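Local coordinates for MW1564 protein (Staphylococcus aureus, PDB 3NTV) that probably transfers a methyl group from S-adenosylmethionine to a hydroxyl group of its substrate, as caffeoyl-CoA O-methyltransferases do, at residues E41-F46 with T80-S85; N130-F135 with F159-P164. All blocks are in the same frame, centred on the assembly; numbering follows the deposited sequence.

Both contacts are partly buried and turn on a tyrosine hydroxyl, yet they join different elements of one Rossmann-like domain. Interaction 1 sets residues 41-46, on helix 43-49, against the loop and start of helix 84-90, at the end of strand 74-78; interaction 2 sets the loop after strand 124-128 against the end of helix 155-162. Their centres lie about 24 Å apart, and nearest atoms stay about 9 Å apart. In interaction 1 the hydroxyl meets charged groups, a carboxylate and a guanidinium, beside a sulfate-binding loop; in interaction 2 it meets backbone alone, flanked by apolar side chains. Neither contact is touched by the second protein chain.

Interaction 1 (E41-F46 with T80-S85); sequences EVLREF and TAIGYS. With SO4 (sulfate ion), chain C.
The ring of Tyr84 points its hydroxyl into the Glu41-Arg44 pair, with Glu41 OE1 at the ring edge and in its plane. Its plane stands 89° from the Arg44 guanidinium, whose NH2 approaches the ring obliquely; sulfate O4 lies near another part of the edge. Tyr84 OH donates to Glu41 OE1 at 2.6 Å, on the syn side of the carboxylate, and accepts from Arg44 NH2 at 2.8 Å, tilted from the guanidinium plane. Arg44 NE closes the triangle with a salt bridge of 2.8 Å to Glu41 OE2, so both carboxylate oxygens and two guanidinium nitrogens are engaged. The bend of Arg44 at chi3 (-67°) turns its end back to this meeting point, and NH2 also reaches Val55 O. Apart from the polar cluster, Ile82 CD1 packs on Leu43 CB at 3.8 Å. Ile82 CG2 lies 4.0 Å from Phe46 CE2, at the edge of a ring that also meets Tyr110 edge-to-face. At the backbone end of Tyr84, amides of 81-85 hold the sulfate, probably from the crystallisation liquor: Ile82 N and Tyr84 N both donate to its O2, Ala81 N to O3, and Ser85 N to O1 at 2.7 Å; Val55 N adds a bond from another loop. Gly83 N instead bonds Thr80 OG1, an ST motif leading into the helix N-cap at Gly83. This amide-lined loop between the first sheet strand and a helix start is consistent with the glycine-containing motif of Rossmann-fold methyltransferases, which as a rule lines the S-adenosylmethionine site.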
ATOM      1  N   GLU A  41      11.854 -15.204   8.732  1.00 32.23           N
ATOM      2  CA  GLU A  41      12.579 -14.530   7.645  1.00 32.00           C
ATOM      3  C   GLU A  41      13.756 -15.355   7.108  1.00 38.45           C
ATOM      4  O   GLU A  41      14.085 -15.262   5.926  1.00 38.29           O
ATOM      5  CB  GLU A  41      13.006 -13.108   8.061  1.00 32.68           C
ATOM      6  CG  GLU A  41      13.305 -12.167   6.896  1.00 35.58           C
ATOM      7  CD  GLU A  41      12.247 -12.026   5.812  1.00 45.37           C
ATOM      8  OE1 GLU A  41      11.038 -12.165   6.113  1.00 41.54           O
ATOM      9  OE2 GLU A  41      12.634 -11.740   4.658  1.00 31.36           O
ATOM     10  N   VAL A  42      14.326 -16.235   7.959  1.00 36.84           N
ATOM     11  CA  VAL A  42      15.414 -17.155   7.614  1.00 36.82           C
ATOM     12  C   VAL A  42      15.040 -18.055   6.410  1.00 38.90           C
ATOM     13  O   VAL A  42      15.927 -18.448   5.653  1.00 37.92           O
ATOM     14  CB  VAL A  42      15.858 -17.969   8.866  1.00 41.59           C
ATOM     15  CG1 VAL A  42      17.059 -18.861   8.561  1.00 41.66           C
ATOM     16  CG2 VAL A  42      16.176 -17.041  10.036  1.00 41.71           C
ATOM     17  N   LEU A  43      13.728 -18.324   6.196  1.00 34.45           N
ATOM     18  CA  LEU A  43      13.252 -19.145   5.075  1.00 34.08           C
ATOM     19  C   LEU A  43      13.381 -18.493   3.692  1.00 35.99           C
ATOM     20  O   LEU A  43      13.331 -19.209   2.691  1.00 35.51           O
ATOM     21  CB  LEU A  43      11.824 -19.647   5.303  1.00 34.45           C
ATOM     22  CG  LEU A  43      11.650 -20.643   6.447  1.00 39.21           C
ATOM     23  CD1 LEU A  43      10.234 -20.660   6.907  1.00 38.67           C
ATOM     24  CD2 LEU A  43      12.101 -22.058   6.040  1.00 41.77           C
ATOM     25  N   ARG A  44      13.538 -17.150   3.630  1.00 33.35           N
ATOM     26  CA  ARG A  44      13.731 -16.422   2.360  1.00 33.35           C
ATOM     27  C   ARG A  44      14.983 -16.976   1.651  1.00 39.18           C
ATOM     28  O   ARG A  44      14.972 -17.188   0.438  1.00 37.40           O
ATOM     29  CB  ARG A  44      13.865 -14.901   2.616  1.00 32.91           C
ATOM     30  CG  ARG A  44      13.915 -14.073   1.327  1.00 37.93           C
ATOM     31  CD  ARG A  44      13.610 -12.595   1.547  1.00 35.31           C
ATOM     32  NE  ARG A  44      12.218 -12.357   1.951  1.00 33.04           N
ATOM     33  CZ  ARG A  44      11.185 -12.280   1.116  1.00 40.70           C
ATOM     34  NH1 ARG A  44      11.365 -12.443  -0.190  1.00 33.86           N
ATOM     35  NH2 ARG A  44       9.966 -12.049   1.579  1.00 22.45           N
ATOM     36  N   GLU A  45      16.012 -17.295   2.453  1.00 39.36           N
ATOM     37  CA  GLU A  45      17.305 -17.881   2.068  1.00 40.50           C
ATOM     38  C   GLU A  45      17.082 -19.211   1.354  1.00 45.51           C
ATOM     39  O   GLU A  45      17.569 -19.382   0.240  1.00 45.36           O
ATOM     40  CB  GLU A  45      18.189 -18.066   3.322  1.00 42.08           C
ATOM     41  CG  GLU A  45      18.644 -16.784   4.029  1.00 55.57           C
ATOM     42  CD  GLU A  45      17.710 -15.581   4.051  1.00 78.57           C
ATOM     43  OE1 GLU A  45      17.762 -14.779   3.090  1.00 81.25           O
ATOM     44  OE2 GLU A  45      16.913 -15.452   5.009  1.00 64.12           O
ATOM     45  N   PHE A  46      16.272 -20.112   1.953  1.00 43.25           N
ATOM     46  CA  PHE A  46      15.923 -21.406   1.361  1.00 43.51           C
ATOM     47  C   PHE A  46      15.215 -21.224   0.006  1.00 47.50           C
ATOM     48  O   PHE A  46      15.558 -21.914  -0.955  1.00 47.68           O
ATOM     49  CB  PHE A  46      15.062 -22.237   2.340  1.00 45.34           C
ATOM     50  CG  PHE A  46      14.536 -23.540   1.781  1.00 47.23           C
ATOM     51  CD1 PHE A  46      15.293 -24.706   1.860  1.00 50.51           C
ATOM     52  CD2 PHE A  46      13.286 -23.603   1.172  1.00 48.79           C
ATOM     53  CE1 PHE A  46      14.810 -25.910   1.336  1.00 51.29           C
ATOM     54  CE2 PHE A  46      12.808 -24.803   0.639  1.00 52.01           C
ATOM     55  CZ  PHE A  46      13.570 -25.952   0.733  1.00 50.57           C
ATOM     56  N   THR A  80       0.709 -21.646  -2.050  1.00 25.62           N
ATOM     57  CA  THR A  80       1.887 -21.411  -1.244  1.00 26.52           C
ATOM     58  C   THR A  80       3.074 -22.174  -1.790  1.00 33.63           C
ATOM     59  O   THR A  80       2.924 -23.232  -2.409  1.00 35.59           O
ATOM     60  CB  THR A  80       1.657 -21.718   0.237  1.00 29.96           C
ATOM     61  OG1 THR A  80       2.761 -21.159   0.942  1.00 25.58           O
ATOM     62  CG2 THR A  80       1.507 -23.224   0.544  1.00 28.72           C
ATOM     63  N   ALA A  81       4.248 -21.621  -1.566  1.00 28.98           N
ATOM     64  CA  ALA A  81       5.462 -22.284  -1.947  1.00 28.49           C
ATOM     65  C   ALA A  81       5.969 -23.075  -0.730  1.00 31.98           C
ATOM     66  O   ALA A  81       6.111 -24.295  -0.818  1.00 32.62           O
ATOM     67  CB  ALA A  81       6.473 -21.269  -2.395  1.00 29.46           C
ATOM     68  N   ILE A  82       6.192 -22.406   0.415  1.00 26.33           N
ATOM     69  CA  ILE A  82       6.711 -23.082   1.608  1.00 25.66           C
ATOM     70  C   ILE A  82       5.975 -22.718   2.919  1.00 26.54           C
ATOM     71  O   ILE A  82       6.491 -23.026   3.992  1.00 25.40           O
ATOM     72  CB  ILE A  82       8.247 -22.822   1.745  1.00 28.96           C
ATOM     73  CG1 ILE A  82       8.572 -21.312   1.972  1.00 29.71           C
ATOM     74  CG2 ILE A  82       9.039 -23.447   0.594  1.00 32.92           C
ATOM     75  CD1 ILE A  82      10.074 -20.937   2.247  1.00 31.74           C
ATOM     76  N   GLY A  83       4.827 -22.046   2.824  1.00 22.52           N
ATOM     77  CA  GLY A  83       4.077 -21.606   4.005  1.00 21.20           C
ATOM     78  C   GLY A  83       4.609 -20.306   4.586  1.00 20.81           C
ATOM     79  O   GLY A  83       4.213 -19.894   5.676  1.00 19.70           O
ATOM     80  N   TYR A  84       5.508 -19.631   3.852  1.00 18.79           N
ATOM     81  CA  TYR A  84       6.126 -18.400   4.333  1.00 16.88           C
ATOM     82  C   TYR A  84       5.099 -17.296   4.604  1.00 19.03           C
ATOM     83  O   TYR A  84       5.071 -16.742   5.708  1.00 19.56           O
ATOM     84  CB  TYR A  84       7.228 -17.966   3.350  1.00 17.92           C
ATOM     85  CG  TYR A  84       7.779 -16.587   3.596  1.00 21.10           C
ATOM     86  CD1 TYR A  84       8.817 -16.380   4.497  1.00 23.93           C
ATOM     87  CD2 TYR A  84       7.301 -15.489   2.885  1.00 21.59           C
ATOM     88  CE1 TYR A  84       9.345 -15.105   4.708  1.00 24.94           C
ATOM     89  CE2 TYR A  84       7.816 -14.215   3.087  1.00 22.27           C
ATOM     90  CZ  TYR A  84       8.839 -14.025   4.001  1.00 27.04           C
ATOM     91  OH  TYR A  84       9.360 -12.766   4.165  1.00 27.62           O
ATOM     92  N   SER A  85       4.221 -16.991   3.630  1.00 17.51           N
ATOM     93  CA  SER A  85       3.258 -15.924   3.897  1.00 16.86           C
ATOM     94  C   SER A  85       2.280 -16.294   4.996  1.00 18.02           C
ATOM     95  O   SER A  85       1.961 -15.425   5.813  1.00 17.16           O
ATOM     96  CB  SER A  85       2.516 -15.494   2.633  1.00 18.73           C
ATOM     97  OG  SER A  85       1.800 -16.605   2.129  1.00 23.32           O
TER
HETATM   98  S   SO4 C 233       4.819 -18.339   0.311  1.00 28.49           S
HETATM   99  O1  SO4 C 233       3.684 -18.160   1.248  1.00 32.66           O
HETATM  100  O2  SO4 C 233       5.650 -19.416   0.826  1.00 30.04           O
HETATM  101  O3  SO4 C 233       4.281 -18.711  -1.023  1.00 33.71           O
HETATM  102  O4  SO4 C 233       5.497 -17.036   0.175  1.00 33.36           O

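Interaction 2 (N130-F135 with F159-P164)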
ATOM      1  N   ASN A 130      -6.581 -29.245  -5.712  1.00 19.36           N
ATOM      2  CA  ASN A 130      -6.791 -28.231  -6.722  1.00 19.57           C
ATOM      3  C   ASN A 130      -7.827 -27.201  -6.231  1.00 21.69           C
ATOM      4  O   ASN A 130      -8.908 -27.579  -5.778  1.00 19.43           O
ATOM      5  CB  ASN A 130      -7.259 -28.912  -7.992  1.00 22.13           C
ATOM      6  CG  ASN A 130      -7.265 -27.990  -9.151  1.00 30.57           C
ATOM      7  OD1 ASN A 130      -8.017 -27.019  -9.192  1.00 24.41           O
ATOM      8  ND2 ASN A 130      -6.407 -28.263 -10.097  1.00 25.30           N
ATOM      9  N   ALA A 131      -7.480 -25.903  -6.301  1.00 17.86           N
ATOM     10  CA  ALA A 131      -8.349 -24.835  -5.806  1.00 17.64           C
ATOM     11  C   ALA A 131      -9.677 -24.693  -6.523  1.00 20.82           C
ATOM     12  O   ALA A 131     -10.582 -24.044  -6.007  1.00 19.39           O
ATOM     13  CB  ALA A 131      -7.603 -23.507  -5.748  1.00 18.36           C
ATOM     14  N   LEU A 132      -9.853 -25.358  -7.684  1.00 18.60           N
ATOM     15  CA  LEU A 132     -11.166 -25.324  -8.306  1.00 18.16           C
ATOM     16  C   LEU A 132     -12.201 -26.096  -7.474  1.00 22.06           C
ATOM     17  O   LEU A 132     -13.401 -25.816  -7.585  1.00 22.52           O
ATOM     18  CB  LEU A 132     -11.089 -25.943  -9.716  1.00 18.17           C
ATOM     19  CG  LEU A 132     -10.454 -25.058 -10.795  1.00 23.12           C
ATOM     20  CD1 LEU A 132     -10.265 -25.843 -12.105  1.00 24.05           C
ATOM     21  CD2 LEU A 132     -11.309 -23.831 -11.065  1.00 23.66           C
ATOM     22  N   GLU A 133     -11.749 -27.062  -6.649  1.00 19.71           N
ATOM     23  CA  GLU A 133     -12.668 -27.967  -5.933  1.00 19.90           C
ATOM     24  C   GLU A 133     -12.658 -27.924  -4.419  1.00 22.32           C
ATOM     25  O   GLU A 133     -13.163 -28.867  -3.784  1.00 22.79           O
ATOM     26  CB  GLU A 133     -12.390 -29.408  -6.356  1.00 21.34           C
ATOM     27  CG  GLU A 133     -12.294 -29.621  -7.849  1.00 27.81           C
ATOM     28  CD  GLU A 133     -12.046 -31.064  -8.244  1.00 39.93           C
ATOM     29  OE1 GLU A 133     -11.155 -31.720  -7.657  1.00 30.82           O
ATOM     30  OE2 GLU A 133     -12.742 -31.531  -9.169  1.00 32.69           O
ATOM     31  N   GLN A 134     -12.086 -26.863  -3.815  1.00 18.08           N
ATOM     32  CA  GLN A 134     -11.986 -26.835  -2.354  1.00 16.94           C
ATOM     33  C   GLN A 134     -13.028 -26.034  -1.592  1.00 19.78           C
ATOM     34  O   GLN A 134     -12.917 -25.942  -0.370  1.00 19.79           O
ATOM     35  CB  GLN A 134     -10.564 -26.429  -1.901  1.00 17.52           C
ATOM     36  CG  GLN A 134      -9.422 -27.240  -2.509  1.00 21.97           C
ATOM     37  CD  GLN A 134      -9.602 -28.731  -2.396  1.00 24.68           C
ATOM     38  OE1 GLN A 134     -10.027 -29.258  -1.352  1.00 22.12           O
ATOM     39  NE2 GLN A 134      -9.290 -29.442  -3.485  1.00 21.98           N
ATOM     40  N   PHE A 135     -14.018 -25.448  -2.283  1.00 18.72           N
ATOM     41  CA  PHE A 135     -15.056 -24.632  -1.609  1.00 18.75           C
ATOM     42  C   PHE A 135     -15.656 -25.287  -0.353  1.00 22.53           C
ATOM     43  O   PHE A 135     -15.760 -24.631   0.697  1.00 20.46           O
ATOM     44  CB  PHE A 135     -16.168 -24.220  -2.585  1.00 20.42           C
ATOM     45  CG  PHE A 135     -17.201 -23.290  -1.986  1.00 21.69           C
ATOM     46  CD1 PHE A 135     -16.992 -21.912  -1.963  1.00 23.99           C
ATOM     47  CD2 PHE A 135     -18.378 -23.789  -1.441  1.00 23.31           C
ATOM     48  CE1 PHE A 135     -17.947 -21.057  -1.413  1.00 24.77           C
ATOM     49  CE2 PHE A 135     -19.316 -22.932  -0.856  1.00 26.60           C
ATOM     50  CZ  PHE A 135     -19.098 -21.573  -0.855  1.00 25.05           C
ATOM     51  N   PHE A 159     -11.430 -16.200  -7.761  1.00 16.35           N
ATOM     52  CA  PHE A 159     -12.097 -15.030  -7.198  1.00 15.46           C
ATOM     53  C   PHE A 159     -13.611 -15.269  -7.119  1.00 20.09           C
ATOM     54  O   PHE A 159     -14.200 -15.030  -6.078  1.00 18.73           O
ATOM     55  CB  PHE A 159     -11.780 -13.792  -8.042  1.00 16.87           C
ATOM     56  CG  PHE A 159     -12.244 -12.465  -7.500  1.00 18.25           C
ATOM     57  CD1 PHE A 159     -11.325 -11.532  -7.023  1.00 18.67           C
ATOM     58  CD2 PHE A 159     -13.596 -12.113  -7.525  1.00 19.70           C
ATOM     59  CE1 PHE A 159     -11.756 -10.287  -6.539  1.00 19.48           C
ATOM     60  CE2 PHE A 159     -14.022 -10.862  -7.060  1.00 21.28           C
ATOM     61  CZ  PHE A 159     -13.100  -9.957  -6.574  1.00 19.73           C
ATOM     62  N   GLU A 160     -14.240 -15.785  -8.203  1.00 18.37           N
ATOM     63  CA  GLU A 160     -15.694 -16.027  -8.189  1.00 18.48           C
ATOM     64  C   GLU A 160     -16.111 -17.111  -7.180  1.00 20.08           C
ATOM     65  O   GLU A 160     -17.121 -16.953  -6.496  1.00 22.07           O
ATOM     66  CB  GLU A 160     -16.196 -16.411  -9.597  1.00 20.07           C
ATOM     67  CG  GLU A 160     -16.027 -15.322 -10.645  1.00 28.98           C
ATOM     68  CD  GLU A 160     -16.351 -15.747 -12.065  1.00 54.92           C
ATOM     69  OE1 GLU A 160     -15.941 -16.859 -12.471  1.00 42.79           O
ATOM     70  OE2 GLU A 160     -16.973 -14.940 -12.791  1.00 57.99           O
ATOM     71  N   ILE A 161     -15.321 -18.193  -7.063  1.00 16.61           N
ATOM     72  CA  ILE A 161     -15.635 -19.301  -6.150  1.00 16.28           C
ATOM     73  C   ILE A 161     -15.573 -18.905  -4.675  1.00 19.59           C
ATOM     74  O   ILE A 161     -16.452 -19.287  -3.906  1.00 17.80           O
ATOM     75  CB  ILE A 161     -14.722 -20.544  -6.411  1.00 18.41           C
ATOM     76  CG1 ILE A 161     -14.993 -21.188  -7.792  1.00 19.07           C
ATOM     77  CG2 ILE A 161     -14.834 -21.611  -5.301  1.00 20.28           C
ATOM     78  CD1 ILE A 161     -13.865 -22.165  -8.247  1.00 22.36           C
ATOM     79  N   TYR A 162     -14.503 -18.174  -4.273  1.00 17.18           N
ATOM     80  CA  TYR A 162     -14.223 -17.933  -2.864  1.00 15.58           C
ATOM     81  C   TYR A 162     -14.717 -16.634  -2.254  1.00 16.87           C
ATOM     82  O   TYR A 162     -14.966 -16.606  -1.047  1.00 16.51           O
ATOM     83  CB  TYR A 162     -12.717 -18.172  -2.562  1.00 15.30           C
ATOM     84  CG  TYR A 162     -12.298 -19.608  -2.826  1.00 15.46           C
ATOM     85  CD1 TYR A 162     -12.671 -20.637  -1.959  1.00 16.20           C
ATOM     86  CD2 TYR A 162     -11.622 -19.954  -3.995  1.00 16.31           C
ATOM     87  CE1 TYR A 162     -12.330 -21.964  -2.220  1.00 16.69           C
ATOM     88  CE2 TYR A 162     -11.282 -21.283  -4.272  1.00 16.68           C
ATOM     89  CZ  TYR A 162     -11.640 -22.284  -3.377  1.00 19.00           C
ATOM     90  OH  TYR A 162     -11.283 -23.592  -3.600  1.00 20.15           O
ATOM     91  N   THR A 163     -14.931 -15.594  -3.079  1.00 15.16           N
ATOM     92  CA  THR A 163     -15.444 -14.312  -2.574  1.00 15.17           C
ATOM     93  C   THR A 163     -16.787 -14.382  -1.874  1.00 19.59           C
ATOM     94  O   THR A 163     -16.953 -13.632  -0.932  1.00 19.38           O
ATOM     95  CB  THR A 163     -15.297 -13.166  -3.557  1.00 18.18           C
ATOM     96  OG1 THR A 163     -15.966 -13.469  -4.775  1.00 18.19           O
ATOM     97  CG2 THR A 163     -13.854 -12.797  -3.802  1.00 15.24           C
ATOM     98  N   PRO A 164     -17.721 -15.311  -2.186  1.00 19.34           N
ATOM     99  CA  PRO A 164     -18.942 -15.413  -1.365  1.00 19.09           C
ATOM    100  C   PRO A 164     -18.650 -15.677   0.128  1.00 21.98           C
ATOM    101  O   PRO A 164     -19.518 -15.438   0.976  1.00 22.82           O
ATOM    102  CB  PRO A 164     -19.661 -16.631  -1.975  1.00 20.34           C
ATOM    103  CG  PRO A 164     -19.211 -16.661  -3.387  1.00 24.09           C
ATOM    104  CD  PRO A 164     -17.747 -16.309  -3.282  1.00 20.39           C
TER
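Tyr162 reaches across to the 130-135 loop, where its OH donates a hydrogen bond to Ala131 O at 2.5 Å, the donor tilted 22° from the carbonyl plane. The carbonyl oxygen lies at the ring edge, in the ring plane. Gln134 N adds a weak bond to Tyr162 OH at 3.4 Å, so the hydroxyl spans two points of one turn, and Phe135 CA approaches the ring obliquely. Ile161 works alongside: its CG2 sits over one face of the neighbouring Tyr162 ring, 3.6 Å above the plane, and also touches Phe135 CD1 at 4.0 Å. Its CG1 branch lies beside the backbone N (chi1 -66°), carrying CD1 to Leu132 O at 3.7 Å and to Leu132 CD2, whose chain it crosses at about a right angle. The Phe135 ring slides past Ile161 in the opposite direction and comes close to Ile161 O.

Behind this first shell, the loop is braced by Asn130. Its OD1 accepts from Leu132 N at 2.9 Å in an Asx turn, while its backbone O receives Glu133 N and Gln134 NE2 from opposite faces of the carbonyl plane. Gln134 OE1 is bonded in turn to Asn137. In segment 159-164, Phe159 O takes both Thr163 N and Thr163 OG1, again from opposite faces. Ile101, from strand 97-102, touches Ala131, Gln134 and Tyr162, which places the contact against the sheet. A buried phenol is thus the donor for the backbone carbonyl of a buried residue, with apolar side chains beside it; the tie of loop to helix is neutral and directional and needs no charged partner.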